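Local coordinates for protein diguanylate cyclase (Vibrio cholerae serotype O1, PDB 6EIB) that catalyses the condensation of two GTP molecules into cyclic di-GMP through its GGEEF domain, with magnesium as cofactor, and takes part in biofilm formation, at residues C58-A61 against K62-Q65; E87-H90 against V91-F95. One frame throughout, in Å; residues are numbered along the deposited sequence.

Interaction 1. Residues C58-A61 against K62-Q65; sequences CFLA and KLFQ
L60 and F64, one helical turn apart, make the closest apolar contact of this local packing. The leucine meets one end of the ring: its CD1 lies 3.4 Å from F64 CE1, and its CG is 3.5 Å from F64 CZ. With F64 CG beside its own backbone N (chi1 -65°), the phenyl group leans back over the preceding turn, and L60 O sits 3.3 Å above one ring face, displaced toward the rim. That same carbonyl oxygen accepts the backbone N-H of F64. On the next flank F59 and L63 touch more lightly, F59 CE2 being 4.0 Å from L63 CD2. K62 folds back toward C58, one turn earlier, its chain bent at chi3 and chi4, which carries NZ to 3.8 Å from C58 CB.

All eight residues belong to helix 50-67 of the GGDEF domain, an amphipathic helix laid against the central sheet. Regular i to i+4 bonds hold K62, L63 and F64 in place; K62 N to C58 O is 2.9 Å long and fairly straight. The last such bond, Q65 N to A61 O, is weak. Further out, the ring of F82 meets F64 edge-to-face, and L60 rests on I38, a magnesium-binding position by similarity. L60 and L63 both lean on F105 of helix 91-107, while F59 stacks with H108.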
loop_
_atom_site.group_PDB
_atom_site.type_symbol
_atom_site.label_atom_id
_atom_site.label_comp_id
_atom_site.label_asym_id
_atom_site.label_seq_id
_atom_site.Cartn_x
_atom_site.Cartn_y
_atom_site.Cartn_z
ATOM N N CYS A 58 4.224 7.494 -9.912
ATOM C CA CYS A 58 4.831 6.527 -10.807
ATOM C C CYS A 58 6.030 5.819 -10.203
ATOM O O CYS A 58 6.133 4.591 -10.313
ATOM C CB CYS A 58 5.247 7.208 -12.106
ATOM S SG CYS A 58 3.844 7.489 -13.178
ATOM N N PHE A 59 6.908 6.581 -9.559
ATOM C CA PHE A 59 8.048 6.024 -8.840
ATOM C C PHE A 59 7.593 5.059 -7.746
ATOM O O PHE A 59 8.219 4.016 -7.539
ATOM C CB PHE A 59 8.907 7.131 -8.231
ATOM C CG PHE A 59 10.031 6.603 -7.386
ATOM C CD1 PHE A 59 11.234 6.226 -7.970
ATOM C CD2 PHE A 59 9.869 6.428 -6.016
ATOM C CE1 PHE A 59 12.267 5.707 -7.193
ATOM C CE2 PHE A 59 10.900 5.905 -5.238
ATOM C CZ PHE A 59 12.085 5.539 -5.831
ATOM N N LEU A 60 6.522 5.409 -7.035
ATOM C CA LEU A 60 6.030 4.551 -5.949
ATOM C C LEU A 60 5.541 3.219 -6.508
ATOM O O LEU A 60 5.808 2.141 -5.932
ATOM C CB LEU A 60 4.901 5.224 -5.168
ATOM C CG LEU A 60 4.349 4.391 -4.010
ATOM C CD1 LEU A 60 5.437 3.993 -3.035
ATOM C CD2 LEU A 60 3.191 5.130 -3.254
ATOM N N ALA A 61 4.830 3.291 -7.629
ATOM C CA ALA A 61 4.378 2.079 -8.302
ATOM C C ALA A 61 5.575 1.243 -8.756
ATOM O O ALA A 61 5.583 0.018 -8.565
ATOM C CB ALA A 61 3.498 2.419 -9.492
ATOM N N LYS A 62 6.574 1.890 -9.353
ATOM C CA LYS A 62 7.793 1.175 -9.766
ATOM C C LYS A 62 8.440 0.518 -8.551
ATOM O O LYS A 62 8.876 -0.632 -8.590
ATOM C CB LYS A 62 8.790 2.109 -10.447
ATOM C CG LYS A 62 8.387 2.579 -11.836
ATOM C CD LYS A 62 9.517 3.357 -12.550
ATOM C CE LYS A 62 9.825 4.737 -11.948
ATOM N NZ LYS A 62 8.756 5.755 -12.237
ATOM N N LEU A 63 8.430 1.251 -7.448
ATOM C CA LEU A 63 9.006 0.780 -6.199
ATOM C C LEU A 63 8.338 -0.487 -5.674
ATOM O O LEU A 63 9.041 -1.395 -5.200
ATOM C CB LEU A 63 8.905 1.887 -5.128
ATOM C CG LEU A 63 9.693 1.692 -3.831
ATOM C CD1 LEU A 63 11.193 1.376 -4.130
ATOM C CD2 LEU A 63 9.542 2.929 -2.919
ATOM N N PHE A 64 7.007 -0.576 -5.805
ATOM C CA PHE A 64 6.297 -1.769 -5.357
ATOM C C PHE A 64 6.859 -3.009 -6.057
ATOM O O PHE A 64 7.137 -4.025 -5.414
ATOM C CB PHE A 64 4.797 -1.677 -5.644
ATOM C CG PHE A 64 4.086 -0.586 -4.896
ATOM C CD1 PHE A 64 4.609 -0.065 -3.723
ATOM C CD2 PHE A 64 2.858 -0.125 -5.349
ATOM C CE1 PHE A 64 3.929 0.925 -3.021
ATOM C CE2 PHE A 64 2.161 0.869 -4.660
ATOM C CZ PHE A 64 2.696 1.389 -3.493
ATOM N N GLN A 65 7.001 -2.916 -7.373
ATOM C CA GLN A 65 7.556 -3.997 -8.189
ATOM C C GLN A 65 8.961 -4.426 -7.780
ATOM O O GLN A 65 9.258 -5.619 -7.701
ATOM C CB GLN A 65 7.591 -3.592 -9.661
ATOM C CG GLN A 65 6.258 -3.525 -10.378
ATOM C CD GLN A 65 6.420 -3.073 -11.835
ATOM O OE1 GLN A 65 6.011 -1.967 -12.200
ATOM N NE2 GLN A 65 7.071 -3.907 -12.654
#

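Interaction 2. Residues E87-H90 against V91-F95; sequences ENTH and VETAF. With SO4 (sulfate ion), chain E.
T89 CG2 packs against T93 where the chain turns into helix 91-107, the two side chains crossing at about a right angle. T89 CG2 stands 3.9 Å from T93 CB and about as far from T93 CG2. With OG1 of T89 beside the backbone N (chi1 -60°), CG2 falls anti to that N and faces the helix. The bond from T89 OG1 to E87 O is 2.8 Å long, the donor well above the carbonyl plane, and it ties the T89 side chain to the backbone two residues earlier.

The tighter part lies at the first helical turn. H90 occupies the N-cap position, and its carbonyl oxygen receives A94 N at 3.2 Å in a nearly straight bond lying in the carbonyl plane; T93 N adds a weak one. Beneath, V91 and A94 pack on V123 of the sheet, which fastens the start of the helix in this strand-to-helix connection of the GGDEF fold.

The other side is polar and faces solvent, held by a water and an ion rather than by side-chain packing. The water bridges H90 N and T93 OG1. The exposed H90 imidazole turns its edge to a sulfate, probably taken from the crystallisation liquor, whose sulfur lies in the ring plane. ND1 donates to two of its oxygens, more directly to O4 (158°) than to O2. V91 N, at the helix start, completes the grip with a 2.8 Å bond to O2, and S125 OG holds the same ion.

An anion held by an N-terminal backbone N-H should gain from the helix dipole; the anion would probably favour a protonated H90, an effect the helix end itself may partly offset.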
loop_
_atom_site.group_PDB
_atom_site.type_symbol
_atom_site.label_atom_id
_atom_site.label_comp_id
_atom_site.label_asym_id
_atom_site.label_seq_id
_atom_site.Cartn_x
_atom_site.Cartn_y
_atom_site.Cartn_z
ATOM N N GLU A 87 -0.938 -12.483 -2.212
ATOM C CA GLU A 87 -1.416 -13.868 -2.032
ATOM C C GLU A 87 -0.394 -14.781 -1.367
ATOM O O GLU A 87 0.818 -14.614 -1.533
ATOM C CB GLU A 87 -1.857 -14.468 -3.363
ATOM C CG GLU A 87 -3.095 -13.819 -3.948
ATOM C CD GLU A 87 -3.687 -14.664 -5.084
ATOM O OE1 GLU A 87 -3.426 -14.323 -6.256
ATOM O OE2 GLU A 87 -4.396 -15.667 -4.816
ATOM N N ASN A 88 -0.899 -15.753 -0.618
ATOM C CA ASN A 88 -0.051 -16.733 0.047
ATOM C C ASN A 88 1.109 -16.056 0.789
ATOM O O ASN A 88 2.274 -16.473 0.676
ATOM C CB ASN A 88 0.476 -17.778 -0.962
ATOM C CG ASN A 88 0.849 -19.062 -0.286
ATOM O OD1 ASN A 88 0.287 -19.389 0.762
ATOM N ND2 ASN A 88 1.766 -19.831 -0.890
ATOM N N THR A 89 0.773 -15.000 1.531
ATOM C CA THR A 89 1.753 -14.206 2.251
ATOM C C THR A 89 1.264 -13.916 3.666
ATOM O O THR A 89 0.136 -13.422 3.874
ATOM C CB THR A 89 2.032 -12.888 1.519
ATOM O OG1 THR A 89 2.535 -13.185 0.207
ATOM C CG2 THR A 89 3.084 -12.053 2.271
ATOM N N HIS A 90 2.095 -14.249 4.638
ATOM C CA HIS A 90 1.737 -14.058 6.037
ATOM C C HIS A 90 1.878 -12.584 6.407
ATOM O O HIS A 90 2.623 -11.854 5.754
ATOM C CB HIS A 90 2.614 -14.939 6.963
ATOM C CG HIS A 90 2.380 -16.411 6.810
ATOM N ND1 HIS A 90 1.222 -17.030 7.243
ATOM C CD2 HIS A 90 3.196 -17.401 6.370
ATOM C CE1 HIS A 90 1.313 -18.330 7.002
ATOM N NE2 HIS A 90 2.503 -18.584 6.483
ATOM N N VAL A 91 1.165 -12.133 7.434
ATOM C CA VAL A 91 1.090 -10.683 7.679
ATOM C C VAL A 91 2.468 -10.083 8.017
ATOM O O VAL A 91 2.761 -8.976 7.569
ATOM C CB VAL A 91 0.037 -10.347 8.782
ATOM C CG1 VAL A 91 0.478 -10.825 10.167
ATOM C CG2 VAL A 91 -0.328 -8.843 8.778
ATOM N N GLU A 92 3.313 -10.794 8.763
ATOM C CA GLU A 92 4.668 -10.301 9.100
ATOM C C GLU A 92 5.547 -10.070 7.902
ATOM O O GLU A 92 6.317 -9.112 7.878
ATOM C CB GLU A 92 5.412 -11.247 10.052
ATOM C CG GLU A 92 5.073 -11.104 11.546
ATOM C CD GLU A 92 3.827 -11.876 12.003
ATOM O OE1 GLU A 92 3.194 -12.557 11.185
ATOM O OE2 GLU A 92 3.496 -11.833 13.209
ATOM N N THR A 93 5.454 -10.950 6.918
ATOM C CA THR A 93 6.211 -10.782 5.685
ATOM C C THR A 93 5.731 -9.500 5.009
ATOM O O THR A 93 6.540 -8.646 4.635
ATOM C CB THR A 93 6.023 -11.987 4.762
ATOM O OG1 THR A 93 6.420 -13.178 5.459
ATOM C CG2 THR A 93 6.854 -11.829 3.489
ATOM N N ALA A 94 4.412 -9.311 4.956
ATOM C CA ALA A 94 3.851 -8.099 4.365
ATOM C C ALA A 94 4.313 -6.849 5.122
ATOM O O ALA A 94 4.598 -5.832 4.509
ATOM C CB ALA A 94 2.308 -8.166 4.351
ATOM N N PHE A 95 4.383 -6.931 6.444
ATOM C CA PHE A 95 4.817 -5.809 7.241
ATOM C C PHE A 95 6.262 -5.447 6.873
ATOM O O PHE A 95 6.591 -4.276 6.634
ATOM C CB PHE A 95 4.704 -6.136 8.723
ATOM C CG PHE A 95 5.130 -5.010 9.615
ATOM C CD1 PHE A 95 4.285 -3.921 9.850
ATOM C CD2 PHE A 95 6.380 -5.021 10.201
ATOM C CE1 PHE A 95 4.702 -2.864 10.672
ATOM C CE2 PHE A 95 6.803 -3.971 11.031
ATOM C CZ PHE A 95 5.963 -2.895 11.258
HETATM S S SO4 E . -1.362 -14.830 8.667
HETATM O O1 SO4 E . -2.164 -13.936 7.837
HETATM O O2 SO4 E . 0.044 -14.493 8.511
HETATM O O3 SO4 E . -1.746 -14.710 10.066
HETATM O O4 SO4 E . -1.537 -16.224 8.198
HETATM O O HOH W 1 4.876 -15.192 3.930
#

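How the interactions relate
From the N terminus, the chain first meets interaction 1, within the later half of helix 50-67, and then runs through the antiparallel strands 73-76 and 81-87 before reaching interaction 2 at the start of helix 91-107. The two are in series, neither nesting nor crossing, and each joins adjoining residues, so neither closes a long loop. The centres of interactions 1 and 2 lie about 19 Å apart. Helix 91-107 links them indirectly: interaction 2 sets its beginning beside strand 119-125, whereas residues near its far end, R104 and F105, pack against the helix carrying interaction 1. Side chains of both stretches, L60 and F64 in one and V91 and A94 in the other, rest on the same central sheet.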